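Local atomic coordinates of type IV pilus biogenesis protein PilB (Streptococcus sanguinis, PDB entry 7B7P), a protein that acts as a minor subunit of type IV pili with a direct role in adhesion, carrying a von Willebrand factor A-like module with a metal-binding MIDAS site. Residues A[47-51]-A[52-56]; A[68-71]-A[72-75]; A[225-228]-A[229-233]; A[408-411]-A[412-416]; A[418-421]-A[422-426]. One frame throughout, in Å; residues are numbered along the deposited sequence.

Along the chain the five contacts follow one another in series. Contact 1 leads from a loop into strand 53-57 of the six-stranded mixed sheet, and contact 2 is the loop between strands 64-67 and 79-80 of that sheet; their centres are 11 Å apart, and Ser53 bonds to Trp69 between them. Contact 3 is a bulged antiparallel edge of the von Willebrand factor A-like sheet, about 38 Å from contact 1 (centre to centre). Contacts 4 and 5 share helix 402-424, their centres 15 Å apart. Contact 5 also touches contact 1, where Ser424 and Pro426 meet Trp52 and Tyr54, consistent with a bimodular pilin in which the C-terminal residues pack against the other part.

Contact 1 (A[47-51]-A[52-56])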
# COMPACT_ATOMS: atom_id res chain seq x y z
N GLY A 47 4.47 25.30 -11.24
CA GLY A 47 4.62 24.15 -10.39
C GLY A 47 3.27 23.54 -10.10
O GLY A 47 3.16 22.36 -9.75
N LEU A 48 2.22 24.35 -10.26
CA LEU A 48 0.88 23.90 -9.94
C LEU A 48 0.51 22.70 -10.81
O LEU A 48 0.61 22.74 -12.04
CB LEU A 48 -0.13 25.04 -10.13
CG LEU A 48 -0.50 25.89 -8.91
CD1 LEU A 48 0.72 26.21 -8.06
CD2 LEU A 48 -1.22 27.18 -9.33
N THR A 49 0.12 21.61 -10.15
CA THR A 49 -0.34 20.40 -10.81
C THR A 49 -1.76 20.61 -11.31
O THR A 49 -2.61 21.11 -10.57
CB THR A 49 -0.27 19.23 -9.84
OG1 THR A 49 1.02 19.21 -9.22
CG2 THR A 49 -0.51 17.92 -10.55
N ARG A 50 -2.02 20.24 -12.55
CA ARG A 50 -3.29 20.58 -13.18
C ARG A 50 -4.45 19.83 -12.54
O ARG A 50 -4.29 18.70 -12.06
CB ARG A 50 -3.26 20.28 -14.68
CG ARG A 50 -1.93 20.55 -15.39
CD ARG A 50 -1.76 19.55 -16.52
NE ARG A 50 -2.93 19.58 -17.40
CZ ARG A 50 -3.05 20.33 -18.49
NH1 ARG A 50 -2.05 21.12 -18.86
NH2 ARG A 50 -4.16 20.28 -19.21
N GLU A 51 -5.62 20.47 -12.56
CA GLU A 51 -6.90 20.00 -12.01
C GLU A 51 -6.94 20.02 -10.48
O GLU A 51 -7.91 19.51 -9.88
CB GLU A 51 -7.29 18.62 -12.54
CG GLU A 51 -7.07 18.46 -14.04
CD GLU A 51 -7.23 17.03 -14.53
OE1 GLU A 51 -7.20 16.83 -15.76
OE2 GLU A 51 -7.39 16.13 -13.68
N TRP A 52 -5.95 20.61 -9.83
CA TRP A 52 -5.97 20.87 -8.40
C TRP A 52 -6.04 22.37 -8.17
O TRP A 52 -5.25 23.13 -8.74
CB TRP A 52 -4.74 20.27 -7.72
CG TRP A 52 -4.81 18.78 -7.70
CD1 TRP A 52 -4.24 17.92 -8.58
CD2 TRP A 52 -5.54 17.97 -6.76
NE1 TRP A 52 -4.55 16.63 -8.25
CE2 TRP A 52 -5.35 16.63 -7.14
CE3 TRP A 52 -6.32 18.25 -5.64
CZ2 TRP A 52 -5.92 15.57 -6.43
CZ3 TRP A 52 -6.88 17.20 -4.94
CH2 TRP A 52 -6.68 15.87 -5.34
N SER A 53 -7.00 22.79 -7.35
CA SER A 53 -7.09 24.17 -6.90
C SER A 53 -6.24 24.36 -5.64
O SER A 53 -6.02 23.41 -4.88
CB SER A 53 -8.54 24.54 -6.63
OG SER A 53 -9.38 23.92 -7.59
N TYR A 54 -5.76 25.58 -5.44
CA TYR A 54 -4.78 25.85 -4.39
C TYR A 54 -5.17 27.09 -3.59
O TYR A 54 -5.82 28.00 -4.09
CB TYR A 54 -3.37 26.06 -4.97
CG TYR A 54 -2.72 24.84 -5.58
CD1 TYR A 54 -3.19 24.30 -6.78
CD2 TYR A 54 -1.62 24.24 -4.99
CE1 TYR A 54 -2.59 23.19 -7.35
CE2 TYR A 54 -1.02 23.14 -5.56
CZ TYR A 54 -1.51 22.62 -6.74
OH TYR A 54 -0.91 21.51 -7.30
N ILE A 55 -4.75 27.11 -2.32
CA ILE A 55 -4.76 28.30 -1.49
C ILE A 55 -3.37 28.45 -0.87
O ILE A 55 -2.81 27.48 -0.35
CB ILE A 55 -5.82 28.24 -0.38
CG1 ILE A 55 -7.22 28.12 -0.96
CG2 ILE A 55 -5.75 29.47 0.51
CD1 ILE A 55 -8.24 27.66 0.05
N GLY A 56 -2.83 29.66 -0.92
CA GLY A 56 -1.53 29.89 -0.34
C GLY A 56 -1.14 31.34 -0.52
O GLY A 56 -1.81 32.11 -1.23
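A chi1 of -68° sets CG of Tyr54 beside its own backbone N and trans to its carbonyl carbon, which carries the phenol ring back along the preceding chain to Leu48 and Thr49. Between these residues the backbone makes a type II beta turn from Thr49 to Trp52, just ahead of strand 53-57 in a six-stranded mixed sheet. The positive phi of Glu51 (72°) is the expected signature of the third turn position. The turn's own bond, from Trp52 N to Thr49 O, is weak at 3.5 Å.

The firmer link is from Thr49 N to Tyr54 OH, 3.0 Å long with an N-H...O angle of 148°. It fixes the far end of the phenol, while Leu48 covers one face: its CG lies 3.9 Å from the ring centroid in a CH-pi contact displaced toward the rim. At the ring edge, and in its plane, Thr49 O approaches CE1 of Tyr54 to 3.8 Å. Face, edge and hydroxyl of one ring are therefore all met by two consecutive residues.

Trp52 extends the cluster, with Glu51 O above one face of its indole. Outside the turn, the indole meets Phe34 edge-to-face, its NE1 bonds to Ser424 O, and Pro426 packs on both Trp52 and Tyr54. Arg152 NH1 holds Glu51 O. On the Thr49 side chain, the methyl CG2 comes to 4.2 Å from CD1 of Trp52.

Contact 2 (A[68-71]-A[72-75])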
# COMPACT_ATOMS: atom_id res chain seq x y z
N VAL A 68 -8.06 28.73 -8.50
CA VAL A 68 -9.17 27.80 -8.68
C VAL A 68 -9.08 27.16 -10.06
O VAL A 68 -8.73 27.83 -11.05
CB VAL A 68 -10.53 28.50 -8.47
CG1 VAL A 68 -11.66 27.48 -8.49
CG2 VAL A 68 -10.52 29.28 -7.17
N TRP A 69 -9.41 25.87 -10.14
CA TRP A 69 -9.28 25.12 -11.39
C TRP A 69 -10.39 25.49 -12.37
O TRP A 69 -11.58 25.43 -12.02
CB TRP A 69 -9.29 23.62 -11.14
CG TRP A 69 -9.07 22.83 -12.41
CD1 TRP A 69 -9.91 21.91 -12.97
CD2 TRP A 69 -7.93 22.91 -13.27
NE1 TRP A 69 -9.36 21.41 -14.13
CE2 TRP A 69 -8.15 22.01 -14.34
CE3 TRP A 69 -6.74 23.65 -13.24
CZ2 TRP A 69 -7.22 21.83 -15.36
CZ3 TRP A 69 -5.82 23.47 -14.26
CH2 TRP A 69 -6.07 22.57 -15.31
N ASN A 70 -10.00 25.82 -13.60
CA ASN A 70 -10.94 26.29 -14.61
C ASN A 70 -11.64 25.15 -15.34
O ASN A 70 -12.87 25.15 -15.46
CB ASN A 70 -10.21 27.17 -15.63
CG ASN A 70 -11.07 28.31 -16.13
OD1 ASN A 70 -12.21 28.10 -16.56
ND2 ASN A 70 -10.54 29.52 -16.06
N LYS A 71 -10.86 24.19 -15.84
CA LYS A 71 -11.31 23.03 -16.61
C LYS A 71 -11.76 23.44 -18.01
O LYS A 71 -11.29 22.87 -19.00
CB LYS A 71 -12.43 22.28 -15.88
CG LYS A 71 -12.66 20.87 -16.40
CD LYS A 71 -14.04 20.34 -16.06
CE LYS A 71 -15.08 21.45 -16.02
NZ LYS A 71 -16.41 20.92 -15.62
N GLN A 72 -12.67 24.42 -18.11
CA GLN A 72 -13.12 24.85 -19.43
C GLN A 72 -12.11 25.76 -20.11
O GLN A 72 -11.97 25.71 -21.34
CB GLN A 72 -14.49 25.52 -19.33
CG GLN A 72 -15.65 24.52 -19.21
CD GLN A 72 -16.30 24.20 -20.56
OE1 GLN A 72 -17.10 24.98 -21.08
NE2 GLN A 72 -15.96 23.04 -21.12
N LYS A 73 -11.39 26.59 -19.36
CA LYS A 73 -10.22 27.28 -19.89
C LYS A 73 -8.92 26.56 -19.55
O LYS A 73 -7.86 26.96 -20.05
CB LYS A 73 -10.17 28.74 -19.38
CG LYS A 73 -10.75 29.75 -20.38
CD LYS A 73 -10.63 31.22 -19.96
CE LYS A 73 -10.86 31.43 -18.47
NZ LYS A 73 -12.26 31.11 -18.06
N GLN A 74 -8.99 25.51 -18.74
CA GLN A 74 -7.83 24.69 -18.33
C GLN A 74 -6.69 25.56 -17.82
O GLN A 74 -5.55 25.50 -18.29
CB GLN A 74 -7.38 23.79 -19.48
CG GLN A 74 -8.31 22.60 -19.75
CD GLN A 74 -7.79 21.30 -19.17
OE1 GLN A 74 -6.59 21.04 -19.18
NE2 GLN A 74 -8.71 20.46 -18.68
N ASP A 75 -7.01 26.38 -16.83
CA ASP A 75 -6.04 27.25 -16.17
C ASP A 75 -6.55 27.56 -14.76
O ASP A 75 -7.48 26.90 -14.27
CB ASP A 75 -5.78 28.51 -17.01
CG ASP A 75 -4.51 29.23 -16.60
OD1 ASP A 75 -3.44 28.59 -16.60
OD2 ASP A 75 -4.59 30.44 -16.28
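Backbone bonds first join Asn70 to the residues after it. Asn70 N donates to Asp75 O over 2.8 Å, closing the loop that joins strand 64-67 to strand 79-80, two antiparallel neighbours in the sheet, and so forms the end of a beta-hairpin. Within that loop Gln72 N reaches Asn70 O at 2.8 Å; the bond is weak, but with Lys71 at phi 72° and psi -53° it closes a classic gamma turn.

Polar side-chain contacts centre on the amide of Asn70. Its OD1 accepts two weak bonds from a single residue, one from Lys73 N at 3.3 Å and one from Lys73 NZ at 3.4 Å. The lysine chain bends back at its third and fourth torsions to bring the amino group there, and its CB packs 3.4 Å from CG of Asn70.

Van der Waals contacts gather at the indole of Trp69. With CG opposite the backbone N (chi1 -176°), the six-membered ring lies against the returning chain: Asp75 N sits over one face, and CE3 of Trp69 is 3.5 Å from Asp75 O. The amide of Gln74 comes in steeply inclined to the indole, its NE2 3.9 Å from CZ2 of Trp69.

Trp69 also meets the ring of Trp76 and packs on Arg50 and Glu51, while Asp75 OD2 forms a salt bridge with Lys45. Chemically, Lys73 NZ is also 3.1 Å from Asn70 ND2, another donor, so the lysine-amide bond can contribute little, and the one firm bond across this surface turn is the backbone bond from Asn70 to Asp75.

Contact 3 (A[225-228]-A[229-233]); sequences YIQQ and NFSNL
Carbon contacts between Gln227 and the following chain come first: CG of Gln227 lies 3.3 Å from Asn229 O. With its first two torsions close to 180°, this side chain is fully extended and runs alongside the backbone toward Ser231. The next residue faces another way. Gln228 CG stands over the centre of the Tyr225 ring, 3.9 Å above its plane, while Gln228 O approaches the Phe230 ring obliquely, 4.1 Å from its CD1.

Polar evidence across the two segments is sparse. The amide end of Gln227 arrives near the hydroxyl of Ser231, but the placing of its O and N is doubtful and the approach is uncertain. Gln228 O has a clear partner in Asn215 ND2, and Ser231 OG forms a weak bond with Thr239 OG1.

Ile226 and Gln227 both face Leu216, which defines a classic beta bulge in strand 223-228. Together with a further corner at Asn229, the bulge redirects the chain into strand 230-232. Both strands run antiparallel to 212-219, beside the otherwise parallel strands of the von Willebrand factor A-like sheet.

Backbone bonds keep both sides of the corner on that strand: Gln227 pairs with Leu216 and Ser231 with Val214. Both aromatic side chains reach helix 258-270: Phe230 packs on Ser268 and Leu269, and Tyr225 OH bonds to Tyr264 O.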
# COMPACT_ATOMS: atom_id res chain seq x y z
N TYR A 225 -0.61 -20.96 -11.28
CA TYR A 225 -1.62 -19.94 -11.48
C TYR A 225 -3.00 -20.56 -11.25
O TYR A 225 -3.39 -21.48 -11.96
CB TYR A 225 -1.50 -19.36 -12.89
CG TYR A 225 -0.34 -18.42 -13.10
CD1 TYR A 225 -0.30 -17.18 -12.46
CD2 TYR A 225 0.72 -18.76 -13.93
CE1 TYR A 225 0.77 -16.32 -12.65
CE2 TYR A 225 1.78 -17.90 -14.13
CZ TYR A 225 1.81 -16.69 -13.49
OH TYR A 225 2.88 -15.85 -13.67
N ILE A 226 -3.71 -20.09 -10.23
CA ILE A 226 -5.10 -20.49 -10.08
C ILE A 226 -5.96 -19.71 -11.05
O ILE A 226 -6.85 -20.26 -11.70
CB ILE A 226 -5.59 -20.30 -8.63
CG1 ILE A 226 -4.49 -20.67 -7.62
CG2 ILE A 226 -6.83 -21.15 -8.36
CD1 ILE A 226 -4.15 -22.14 -7.60
N GLN A 227 -5.70 -18.41 -11.16
CA GLN A 227 -6.21 -17.59 -12.25
C GLN A 227 -5.02 -16.76 -12.71
O GLN A 227 -4.56 -15.88 -11.97
CB GLN A 227 -7.37 -16.70 -11.81
CG GLN A 227 -7.82 -15.72 -12.89
CD GLN A 227 -8.98 -14.85 -12.45
OE1 GLN A 227 -8.87 -13.63 -12.39
NE2 GLN A 227 -10.11 -15.49 -12.15
N GLN A 228 -4.52 -17.05 -13.91
CA GLN A 228 -3.31 -16.40 -14.37
C GLN A 228 -3.57 -14.97 -14.82
O GLN A 228 -2.80 -14.06 -14.49
CB GLN A 228 -2.67 -17.22 -15.49
CG GLN A 228 -1.62 -16.45 -16.26
CD GLN A 228 -0.67 -17.35 -17.03
OE1 GLN A 228 -1.04 -18.44 -17.46
NE2 GLN A 228 0.57 -16.89 -17.21
N ASN A 229 -4.64 -14.75 -15.57
CA ASN A 229 -4.90 -13.42 -16.10
C ASN A 229 -5.65 -12.58 -15.07
O ASN A 229 -6.27 -13.11 -14.15
CB ASN A 229 -5.67 -13.50 -17.41
CG ASN A 229 -4.89 -14.22 -18.51
OD1 ASN A 229 -3.78 -13.82 -18.87
ND2 ASN A 229 -5.48 -15.29 -19.04
N PHE A 230 -5.59 -11.27 -15.25
CA PHE A 230 -6.11 -10.31 -14.28
C PHE A 230 -7.56 -9.95 -14.58
O PHE A 230 -7.86 -9.41 -15.66
CB PHE A 230 -5.25 -9.05 -14.26
CG PHE A 230 -3.95 -9.23 -13.53
CD1 PHE A 230 -2.93 -10.01 -14.08
CD2 PHE A 230 -3.75 -8.63 -12.30
CE1 PHE A 230 -1.72 -10.18 -13.40
CE2 PHE A 230 -2.53 -8.80 -11.61
CZ PHE A 230 -1.52 -9.58 -12.17
N SER A 231 -8.46 -10.22 -13.63
CA SER A 231 -9.85 -9.76 -13.71
C SER A 231 -9.96 -8.32 -13.24
O SER A 231 -9.54 -8.00 -12.12
CB SER A 231 -10.78 -10.62 -12.85
OG SER A 231 -10.53 -12.00 -12.96
N ASN A 232 -10.53 -7.45 -14.07
CA ASN A 232 -10.96 -6.15 -13.59
C ASN A 232 -12.25 -6.33 -12.79
O ASN A 232 -13.21 -6.92 -13.28
CB ASN A 232 -11.17 -5.17 -14.74
CG ASN A 232 -11.31 -3.73 -14.27
OD1 ASN A 232 -11.67 -3.47 -13.12
ND2 ASN A 232 -11.02 -2.79 -15.16
N LEU A 233 -12.25 -5.84 -11.55
CA LEU A 233 -13.43 -6.02 -10.71
C LEU A 233 -14.59 -5.13 -11.13
O LEU A 233 -15.74 -5.46 -10.82
CB LEU A 233 -13.08 -5.76 -9.24
CG LEU A 233 -11.85 -6.50 -8.71
CD1 LEU A 233 -11.52 -6.00 -7.32
CD2 LEU A 233 -12.07 -8.00 -8.71

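Contact 4 (A[408-411]-A[412-416]); sequences TFSD and IKKQI
Peptide carbonyls are the flat groups that meet side chains between 408-411 and 412-416. Thr408 O has CG1 of Ile412 at 3.2 Å, in addition to the Ile412 N that bonds to it at 3.0 Å. The carboxylate of Asp411 makes no direct charge contact with Lys414, since its OD1 stays 5.0 Å from Lys414 NZ. The Phe409 side chain points away from 412-416, its ring packing on Met202, Val280 and Ile368.

This is one stretch of alpha-helix, 402-424, with successive i to i+4 bonds. Lys413 N to Phe409 O and Lys414 N to Ser410 O are both nearly straight, each with an N-H...O angle of 171°.

Two side-chain pairs repeat the same spacing. On the buried side CD1 of Ile412 comes 4.0 Å from CG2 of Thr408; CG1 lies beside the isoleucine's backbone N, and an extended chi2 of 168° carries CD1 on to the threonine methyl. On the more open side Lys414 NZ donates to Ser410 OG at 3.2 Å. The lysine chain is extended until chi4, where a turn of 89° directs the amino group to the hydroxyl.

Thr408 OG1 bonds back to Ala404 O. Ile412 joins Phe409 on Met202 of helix 191-209, Thr408 also touches Ile368, and Ile416 meets Tyr278, so this part of the helix packs against helix 191-209 and the parallel strands 276-283 and 364-370.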
# COMPACT_ATOMS: atom_id res chain seq x y z
N THR A 408 -6.33 -7.53 8.76
CA THR A 408 -5.17 -7.34 7.90
C THR A 408 -5.58 -7.09 6.45
O THR A 408 -5.04 -6.20 5.78
CB THR A 408 -4.23 -8.55 7.98
OG1 THR A 408 -3.80 -8.75 9.33
CG2 THR A 408 -3.02 -8.34 7.08
N PHE A 409 -6.55 -7.87 5.95
CA PHE A 409 -7.05 -7.62 4.60
C PHE A 409 -7.63 -6.21 4.48
O PHE A 409 -7.28 -5.47 3.55
CB PHE A 409 -8.06 -8.70 4.23
CG PHE A 409 -7.43 -9.96 3.68
CD1 PHE A 409 -6.20 -9.91 3.01
CD2 PHE A 409 -8.06 -11.19 3.82
CE1 PHE A 409 -5.62 -11.06 2.50
CE2 PHE A 409 -7.49 -12.34 3.31
CZ PHE A 409 -6.25 -12.28 2.64
N SER A 410 -8.46 -5.80 5.44
CA SER A 410 -9.07 -4.48 5.38
C SER A 410 -8.02 -3.38 5.41
O SER A 410 -8.08 -2.41 4.65
CB SER A 410 -10.07 -4.30 6.53
OG SER A 410 -10.10 -2.94 6.98
N ASP A 411 -7.03 -3.52 6.30
CA ASP A 411 -5.95 -2.55 6.36
C ASP A 411 -5.19 -2.46 5.03
O ASP A 411 -4.78 -1.37 4.62
CB ASP A 411 -4.99 -2.90 7.50
CG ASP A 411 -5.62 -2.69 8.89
OD1 ASP A 411 -6.51 -1.82 9.02
OD2 ASP A 411 -5.23 -3.40 9.85
N ILE A 412 -5.01 -3.60 4.35
CA ILE A 412 -4.29 -3.57 3.08
C ILE A 412 -5.11 -2.82 2.03
O ILE A 412 -4.57 -1.99 1.29
CB ILE A 412 -3.92 -5.00 2.62
CG1 ILE A 412 -2.86 -5.60 3.53
CG2 ILE A 412 -3.42 -5.00 1.18
CD1 ILE A 412 -2.64 -7.08 3.34
N LYS A 413 -6.42 -3.07 1.98
CA LYS A 413 -7.31 -2.27 1.14
C LYS A 413 -7.18 -0.79 1.46
O LYS A 413 -6.96 0.04 0.57
CB LYS A 413 -8.75 -2.74 1.31
CG LYS A 413 -9.78 -1.99 0.46
CD LYS A 413 -10.50 -0.87 1.22
CE LYS A 413 -11.52 -0.15 0.35
NZ LYS A 413 -11.77 1.23 0.84
N LYS A 414 -7.31 -0.43 2.74
CA LYS A 414 -7.22 0.98 3.13
C LYS A 414 -5.90 1.60 2.66
O LYS A 414 -5.86 2.77 2.26
CB LYS A 414 -7.35 1.12 4.65
CG LYS A 414 -8.78 1.00 5.21
CD LYS A 414 -8.74 1.11 6.74
CE LYS A 414 -10.12 1.35 7.34
NZ LYS A 414 -10.87 0.10 7.67
N GLN A 415 -4.82 0.83 2.69
CA GLN A 415 -3.52 1.39 2.33
C GLN A 415 -3.35 1.52 0.82
O GLN A 415 -2.64 2.42 0.37
CB GLN A 415 -2.41 0.54 2.93
CG GLN A 415 -1.02 1.02 2.59
CD GLN A 415 -0.69 2.36 3.24
OE1 GLN A 415 -0.51 2.44 4.46
NE2 GLN A 415 -0.59 3.41 2.42
N ILE A 416 -3.97 0.65 0.04
CA ILE A 416 -3.91 0.79 -1.41
C ILE A 416 -4.73 1.99 -1.84
O ILE A 416 -4.28 2.83 -2.64
CB ILE A 416 -4.39 -0.49 -2.11
CG1 ILE A 416 -3.38 -1.63 -1.92
CG2 ILE A 416 -4.66 -0.23 -3.61
CD1 ILE A 416 -4.01 -3.01 -2.14

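Contact 5 (A[418-421]-A[422-426])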
# COMPACT_ATOMS: atom_id res chain seq x y z
N GLN A 418 -5.14 4.57 -0.22
CA GLN A 418 -4.39 5.77 0.12
C GLN A 418 -3.18 6.01 -0.78
O GLN A 418 -2.84 7.17 -1.03
CB GLN A 418 -3.96 5.71 1.59
CG GLN A 418 -5.04 6.26 2.52
CD GLN A 418 -4.50 7.29 3.51
OE1 GLN A 418 -3.29 7.55 3.55
NE2 GLN A 418 -5.40 7.90 4.28
N ASP A 419 -2.51 4.96 -1.24
CA ASP A 419 -1.52 5.15 -2.31
C ASP A 419 -2.18 5.75 -3.54
O ASP A 419 -1.63 6.67 -4.16
CB ASP A 419 -0.86 3.82 -2.67
CG ASP A 419 -0.06 3.22 -1.53
OD1 ASP A 419 0.43 3.98 -0.65
OD2 ASP A 419 0.07 1.98 -1.52
N LEU A 420 -3.36 5.24 -3.90
CA LEU A 420 -4.10 5.76 -5.05
C LEU A 420 -4.39 7.25 -4.90
O LEU A 420 -4.10 8.04 -5.80
CB LEU A 420 -5.40 4.96 -5.22
CG LEU A 420 -6.18 5.31 -6.48
CD1 LEU A 420 -5.37 4.97 -7.73
CD2 LEU A 420 -7.49 4.57 -6.49
N TRP A 421 -4.99 7.63 -3.77
CA TRP A 421 -5.22 9.05 -3.49
C TRP A 421 -3.93 9.85 -3.56
O TRP A 421 -3.89 10.92 -4.17
CB TRP A 421 -5.89 9.20 -2.12
CG TRP A 421 -7.35 9.10 -2.23
CD1 TRP A 421 -8.15 8.06 -1.84
CD2 TRP A 421 -8.21 10.07 -2.83
NE1 TRP A 421 -9.47 8.33 -2.16
CE2 TRP A 421 -9.53 9.56 -2.77
CE3 TRP A 421 -8.00 11.33 -3.42
CZ2 TRP A 421 -10.62 10.27 -3.26
CZ3 TRP A 421 -9.09 12.03 -3.92
CH2 TRP A 421 -10.38 11.49 -3.84
N PHE A 422 -2.86 9.32 -2.97
CA PHE A 422 -1.63 10.09 -2.85
C PHE A 422 -0.96 10.31 -4.19
O PHE A 422 -0.25 11.31 -4.37
CB PHE A 422 -0.68 9.37 -1.90
CG PHE A 422 0.02 10.27 -0.96
CD1 PHE A 422 1.14 10.97 -1.36
CD2 PHE A 422 -0.44 10.42 0.34
CE1 PHE A 422 1.80 11.82 -0.48
CE2 PHE A 422 0.21 11.26 1.24
CZ PHE A 422 1.33 11.96 0.83
N VAL A 423 -1.15 9.39 -5.14
CA VAL A 423 -0.46 9.50 -6.42
C VAL A 423 -1.28 10.30 -7.44
O VAL A 423 -0.71 10.99 -8.29
CB VAL A 423 -0.09 8.10 -6.96
CG1 VAL A 423 -1.31 7.38 -7.58
CG2 VAL A 423 1.08 8.20 -7.95
N SER A 424 -2.61 10.23 -7.35
CA SER A 424 -3.44 11.17 -8.10
C SER A 424 -3.26 12.60 -7.60
O SER A 424 -3.59 13.55 -8.32
CB SER A 424 -4.90 10.75 -8.03
OG SER A 424 -5.06 9.34 -8.10
N GLY A 425 -2.71 12.78 -6.40
CA GLY A 425 -2.59 14.09 -5.81
C GLY A 425 -1.72 15.04 -6.60
O GLY A 425 -1.10 14.69 -7.61
N PRO A 426 -1.65 16.29 -6.13
CA PRO A 426 -0.87 17.36 -6.77
C PRO A 426 0.63 17.07 -6.83
O PRO A 426 1.24 16.92 -5.77
CB PRO A 426 -1.15 18.58 -5.88
CG PRO A 426 -2.42 18.23 -5.16
CD PRO A 426 -2.38 16.77 -4.95
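Ser424 grips the carbonyl of Leu420 twice. Ser424 N donates to Leu420 O at 3.1 Å and Ser424 OG donates to the same atom at 2.8 Å, the two arriving from opposite faces of the carbonyl plane. The hydroxyl stands well out of that plane (35°); a chi1 of -39° keeps OG beside its own backbone N, close enough for both to share one acceptor. Val423 N adds a weak bond to Leu420 O.

Around this pair lies the last turn of helix 402-424. Phe422 N bonds to Gln418 O and Val423 N to Asp419 O, each at 2.9 Å. Carbon atoms press on the same carbonyls: CB of Phe422 is 3.2 Å from Gln418 O, and CG1 of Val423 is 3.4 Å from Leu420 O.

Farther out, the Asp419 carboxylate of the same turn is bonded through OD2 to Tyr278 OH and forms a salt bridge with Arg364. Leu420 and Val423 rest on Leu276 of strand 276-283, whereas the Trp421 ring meets that of Phe137 in strand 136-139; beyond the helix Pro426 O is hydrogen-bonded to Lys40 NZ and Lys139 NZ, so the helix end and the tail after it touch both sheets.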